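Local coordinates for protein cellulose hydrolase (Bacillus licheniformis, PDB 4YZT) that cleaves internal beta-1,4-glucosidic bonds of cellulose as a tri-modular endoglucanase of glycoside hydrolase family 5, at residues Met166-Met171 with Gly197-Asn202; Asp252-Tyr257 with His295-Val300. One frame throughout, in Å; residues are numbered along the deposited sequence.

Contact 1. Residues Met166-Met171 with Gly197-Asn202; sequences MSAYQM and GGLEDN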
# COMPACT_ATOMS: atom_id res chain seq x y z
N MET A 166 -16.60 15.83 11.92
CA MET A 166 -17.41 16.99 11.55
C MET A 166 -18.48 16.55 10.56
O MET A 166 -18.38 15.47 9.99
CB MET A 166 -16.53 18.09 10.93
CG MET A 166 -16.02 17.77 9.53
SD MET A 166 -14.73 18.91 8.97
CE MET A 166 -13.28 18.19 9.78
N SER A 167 -19.50 17.37 10.37
CA SER A 167 -20.56 17.05 9.42
C SER A 167 -20.10 17.29 7.98
O SER A 167 -19.04 17.87 7.75
CB SER A 167 -21.81 17.87 9.72
OG SER A 167 -21.60 19.24 9.43
N ALA A 168 -20.90 16.84 7.02
CA ALA A 168 -20.59 17.06 5.61
C ALA A 168 -20.63 18.55 5.31
O ALA A 168 -19.87 19.06 4.49
CB ALA A 168 -21.55 16.30 4.72
N TYR A 169 -21.53 19.25 5.98
CA TYR A 169 -21.65 20.70 5.83
C TYR A 169 -20.40 21.41 6.32
O TYR A 169 -19.91 22.34 5.68
CB TYR A 169 -22.87 21.21 6.61
CG TYR A 169 -23.07 22.69 6.47
CD1 TYR A 169 -23.89 23.19 5.47
CD2 TYR A 169 -22.45 23.58 7.34
CE1 TYR A 169 -24.08 24.54 5.33
CE2 TYR A 169 -22.64 24.95 7.20
CZ TYR A 169 -23.46 25.42 6.19
OH TYR A 169 -23.69 26.77 6.03
N GLN A 170 -19.89 20.97 7.47
CA GLN A 170 -18.68 21.54 8.03
C GLN A 170 -17.47 21.28 7.16
O GLN A 170 -16.58 22.13 7.02
CB GLN A 170 -18.44 20.98 9.43
CG GLN A 170 -19.39 21.50 10.49
CD GLN A 170 -19.05 20.93 11.85
OE1 GLN A 170 -19.18 19.73 12.07
NE2 GLN A 170 -18.59 21.79 12.76
N MET A 171 -17.43 20.09 6.58
CA MET A 171 -16.38 19.73 5.64
C MET A 171 -16.38 20.68 4.45
O MET A 171 -15.34 21.19 4.03
CB MET A 171 -16.57 18.30 5.14
CG MET A 171 -15.58 17.93 4.05
SD MET A 171 -13.99 17.40 4.71
CE MET A 171 -12.89 18.64 4.08
N GLY A 197 -11.42 17.12 -0.85
CA GLY A 197 -12.25 15.93 -0.95
C GLY A 197 -13.37 15.98 0.06
O GLY A 197 -13.60 17.02 0.67
N GLY A 198 -14.06 14.85 0.23
CA GLY A 198 -15.12 14.75 1.22
C GLY A 198 -14.60 14.16 2.52
O GLY A 198 -13.39 13.98 2.69
N LEU A 199 -15.51 13.89 3.45
CA LEU A 199 -15.14 13.26 4.72
C LEU A 199 -14.31 12.00 4.52
O LEU A 199 -14.63 11.17 3.68
CB LEU A 199 -16.39 12.92 5.54
CG LEU A 199 -17.04 14.16 6.13
CD1 LEU A 199 -18.45 13.85 6.65
CD2 LEU A 199 -16.15 14.70 7.25
N GLU A 200 -13.22 11.90 5.29
CA GLU A 200 -12.36 10.72 5.32
C GLU A 200 -11.69 10.40 3.98
O GLU A 200 -11.23 9.27 3.79
CB GLU A 200 -13.16 9.50 5.83
CG GLU A 200 -13.69 9.69 7.25
CD GLU A 200 -14.31 8.43 7.84
OE1 GLU A 200 -14.80 7.58 7.07
OE2 GLU A 200 -14.30 8.29 9.08
N ASP A 201 -11.61 11.39 3.09
CA ASP A 201 -11.13 11.19 1.73
C ASP A 201 -11.82 9.99 1.09
O ASP A 201 -11.22 9.24 0.33
CB ASP A 201 -9.60 11.00 1.70
CG ASP A 201 -8.84 12.31 1.88
OD1 ASP A 201 -9.32 13.36 1.39
OD2 ASP A 201 -7.78 12.30 2.53
N ASN A 202 -13.09 9.81 1.43
CA ASN A 202 -13.81 8.62 0.99
C ASN A 202 -14.53 8.88 -0.33
O ASN A 202 -15.11 9.94 -0.55
CB ASN A 202 -14.78 8.16 2.09
CG ASN A 202 -15.69 7.03 1.64
OD1 ASN A 202 -16.74 7.28 1.06
ND2 ASN A 202 -15.29 5.79 1.90
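L199 reaches across to the start of helix 168-184 with both of its methyl groups, and the contact is made by van der Waals packing. Its CD2 lies 3.8 Å from CG of M166, with CB of M171 a little farther off. The same methyl is 3.6 Å from the carbonyl O of M166. The other branch, CD1, rests on the backbone of the turn, 3.9 Å from N of A168, with CB of A168 at its margin. The two methionines reach the leucine differently. The M166 side chain runs obliquely across it and touches it through CG, its carbonyl O being the other point of contact. M171 has CG anti to its backbone N (chi1 174°) and then bends twice, which lays the thioether along the glycine backbone: SD is 4.0 Å from C of G198. Its CE is 3.8 Å from O of G197, an oxygen bonded by N175 of the same helix. S167 and Q170 form a capping box at the start of that helix: Q170 N donates to S167 OG (3.1 Å), and S167 N meets a lone pair of Q170 OE1 in the carbonyl plane (2.9 Å). These two bonds fix the first turn, against which L199 packs. The 197-202 loop follows barrel strand 194-196 and leads into helix 203-208, which N202 caps; beyond L199, D201 turns to strand 218-224 and bonds the backbone N of E162.

Contact 2. Residues Asp252-Tyr257 with His295-Val300; sequences DIKPVY and HKYQMV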
# COMPACT_ATOMS: atom_id res chain seq x y z
N ASP A 252 -16.45 0.49 -8.60
CA ASP A 252 -16.15 1.40 -7.50
C ASP A 252 -15.76 2.80 -7.99
O ASP A 252 -16.26 3.79 -7.46
CB ASP A 252 -15.03 0.85 -6.61
CG ASP A 252 -15.55 -0.05 -5.50
OD1 ASP A 252 -16.79 -0.14 -5.33
OD2 ASP A 252 -14.72 -0.66 -4.78
N ILE A 253 -14.90 2.88 -8.99
CA ILE A 253 -14.29 4.16 -9.34
C ILE A 253 -14.91 4.82 -10.58
O ILE A 253 -14.82 6.04 -10.74
CB ILE A 253 -12.76 4.01 -9.52
CG1 ILE A 253 -12.43 3.28 -10.82
CG2 ILE A 253 -12.16 3.28 -8.32
CD1 ILE A 253 -10.94 3.19 -11.08
N LYS A 254 -15.56 4.04 -11.44
CA LYS A 254 -16.26 4.60 -12.61
C LYS A 254 -17.23 5.78 -12.31
O LYS A 254 -17.26 6.75 -13.06
CB LYS A 254 -17.02 3.49 -13.35
CG LYS A 254 -17.74 3.95 -14.63
CD LYS A 254 -18.43 2.77 -15.31
CE LYS A 254 -19.14 3.19 -16.58
NZ LYS A 254 -19.73 2.00 -17.25
N PRO A 255 -18.02 5.71 -11.22
CA PRO A 255 -18.90 6.86 -10.95
C PRO A 255 -18.17 8.17 -10.68
O PRO A 255 -18.77 9.25 -10.86
CB PRO A 255 -19.67 6.42 -9.70
CG PRO A 255 -19.67 4.94 -9.75
CD PRO A 255 -18.33 4.57 -10.33
N VAL A 256 -16.91 8.10 -10.26
CA VAL A 256 -16.13 9.31 -10.00
C VAL A 256 -15.72 9.93 -11.33
O VAL A 256 -15.72 11.15 -11.50
CB VAL A 256 -14.88 9.03 -9.12
CG1 VAL A 256 -14.03 10.28 -8.96
CG2 VAL A 256 -15.31 8.51 -7.76
N TYR A 257 -15.40 9.06 -12.29
CA TYR A 257 -15.18 9.52 -13.64
C TYR A 257 -16.45 10.16 -14.20
O TYR A 257 -16.40 11.24 -14.78
CB TYR A 257 -14.73 8.37 -14.54
CG TYR A 257 -14.75 8.73 -15.99
CD1 TYR A 257 -13.73 9.49 -16.55
CD2 TYR A 257 -15.79 8.33 -16.81
CE1 TYR A 257 -13.74 9.84 -17.88
CE2 TYR A 257 -15.82 8.68 -18.15
CZ TYR A 257 -14.78 9.43 -18.68
OH TYR A 257 -14.79 9.78 -20.01
N HIS A 295 -5.66 4.95 -14.65
CA HIS A 295 -5.21 5.57 -15.89
C HIS A 295 -6.35 5.69 -16.90
O HIS A 295 -6.54 6.75 -17.51
CB HIS A 295 -4.03 4.79 -16.48
CG HIS A 295 -3.18 5.59 -17.42
ND1 HIS A 295 -3.44 5.65 -18.78
CD2 HIS A 295 -2.10 6.38 -17.21
CE1 HIS A 295 -2.55 6.45 -19.35
NE2 HIS A 295 -1.73 6.90 -18.43
N LYS A 296 -7.10 4.61 -17.08
CA LYS A 296 -8.25 4.60 -18.00
C LYS A 296 -9.22 5.73 -17.70
O LYS A 296 -9.78 6.35 -18.62
CB LYS A 296 -8.97 3.26 -17.91
CG LYS A 296 -10.27 3.15 -18.72
CD LYS A 296 -10.92 1.78 -18.45
CE LYS A 296 -12.13 1.52 -19.31
NZ LYS A 296 -12.79 0.23 -18.95
N TYR A 297 -9.45 5.99 -16.42
CA TYR A 297 -10.44 6.99 -16.05
C TYR A 297 -9.79 8.33 -15.70
O TYR A 297 -10.42 9.19 -15.08
CB TYR A 297 -11.32 6.47 -14.90
CG TYR A 297 -12.27 5.38 -15.37
CD1 TYR A 297 -13.29 5.66 -16.26
CD2 TYR A 297 -12.13 4.06 -14.93
CE1 TYR A 297 -14.15 4.67 -16.71
CE2 TYR A 297 -12.99 3.06 -15.38
CZ TYR A 297 -14.00 3.39 -16.27
OH TYR A 297 -14.86 2.41 -16.73
N GLN A 298 -8.55 8.51 -16.13
CA GLN A 298 -7.83 9.78 -15.97
C GLN A 298 -7.69 10.26 -14.52
O GLN A 298 -7.85 11.45 -14.24
CB GLN A 298 -8.52 10.87 -16.80
CG GLN A 298 -8.71 10.49 -18.27
CD GLN A 298 -9.58 11.49 -19.00
OE1 GLN A 298 -9.43 12.69 -18.83
NE2 GLN A 298 -10.50 10.99 -19.81
N MET A 299 -7.36 9.34 -13.62
CA MET A 299 -7.14 9.64 -12.21
C MET A 299 -5.69 9.36 -11.83
O MET A 299 -5.18 8.28 -12.12
CB MET A 299 -8.08 8.82 -11.33
CG MET A 299 -9.53 9.04 -11.64
SD MET A 299 -10.51 7.71 -10.98
CE MET A 299 -12.14 8.27 -11.47
N VAL A 300 -5.03 10.32 -11.20
CA VAL A 300 -3.63 10.17 -10.83
C VAL A 300 -3.51 9.24 -9.62
O VAL A 300 -4.03 9.54 -8.55
CB VAL A 300 -3.00 11.53 -10.49
CG1 VAL A 300 -1.55 11.35 -10.00
CG2 VAL A 300 -3.08 12.50 -11.66
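The ring of Y257 has CD1 of Y297 over one face, 3.4 Å from Y257 CG, while NE2 of Q298 comes to its edge near the ring plane, 3.9 Å from Y257 CE1; the Q298 amide is turned 61° from that ring. The Y297 ring lies between two lysines, with CA of K254 over one face and CG of K296 above the centre of the opposite one. The two tyrosine rings meet obliquely, planes 50° apart and centroids separated by 5.2 Å. CD1 of I253 approaches CD2 of Y297 at 4.1 Å, and the aliphatic part of K254 passes the phenol oxygen, its CD 3.9 Å from Y297 OH. That hydroxyl is hydrogen-bonded to E250, a residue of helix 243-261 that also makes a salt bridge with K296, so one carboxylate ties the end of helix 280-296 to its neighbour.

M299 stays extended beyond CG and sets its methyl against the kinked turn of helix 243-261 formed by I253, V256 and Y257. M299 CE sits 3.7 Å from CB of V256 and 3.5 Å from N of Y257, close to I253 O as well, where the Y257 N to I253 O bond is weak.

Helix 280-296 ends in a Schellman motif with Q298, of positive phi, as its C-prime residue, and the chain then turns toward strand 299-303. This is the alpha-to-beta turn of a TIM barrel, here packed against the preceding barrel helix, with M299 also touching strands 218-224 and 267-272.

Overall arrangement
Both contacts belong to the eight-stranded TIM barrel of the GH5 module. Contact 1 lies beyond the C-terminal ends of strands 155-158 and 194-196, the side where TIM barrels carry their active sites, and contact 2 at the N-terminal end of strand 299-303. Their centres are 20 Å apart, with about 7 Å between nearest atoms, and they do not touch. Strand 218-224 and helix 203-208 lie between them: D201 touches T221, whereas I253, V256 and M299 pack on Y222, and L207 meets P255 and V256. In contact 1 the L199 side chain is about 12 Å from a bound glucose unit; the 197-202 loop reaches the glycan pocket through D201, which bonds H223 by its backbone.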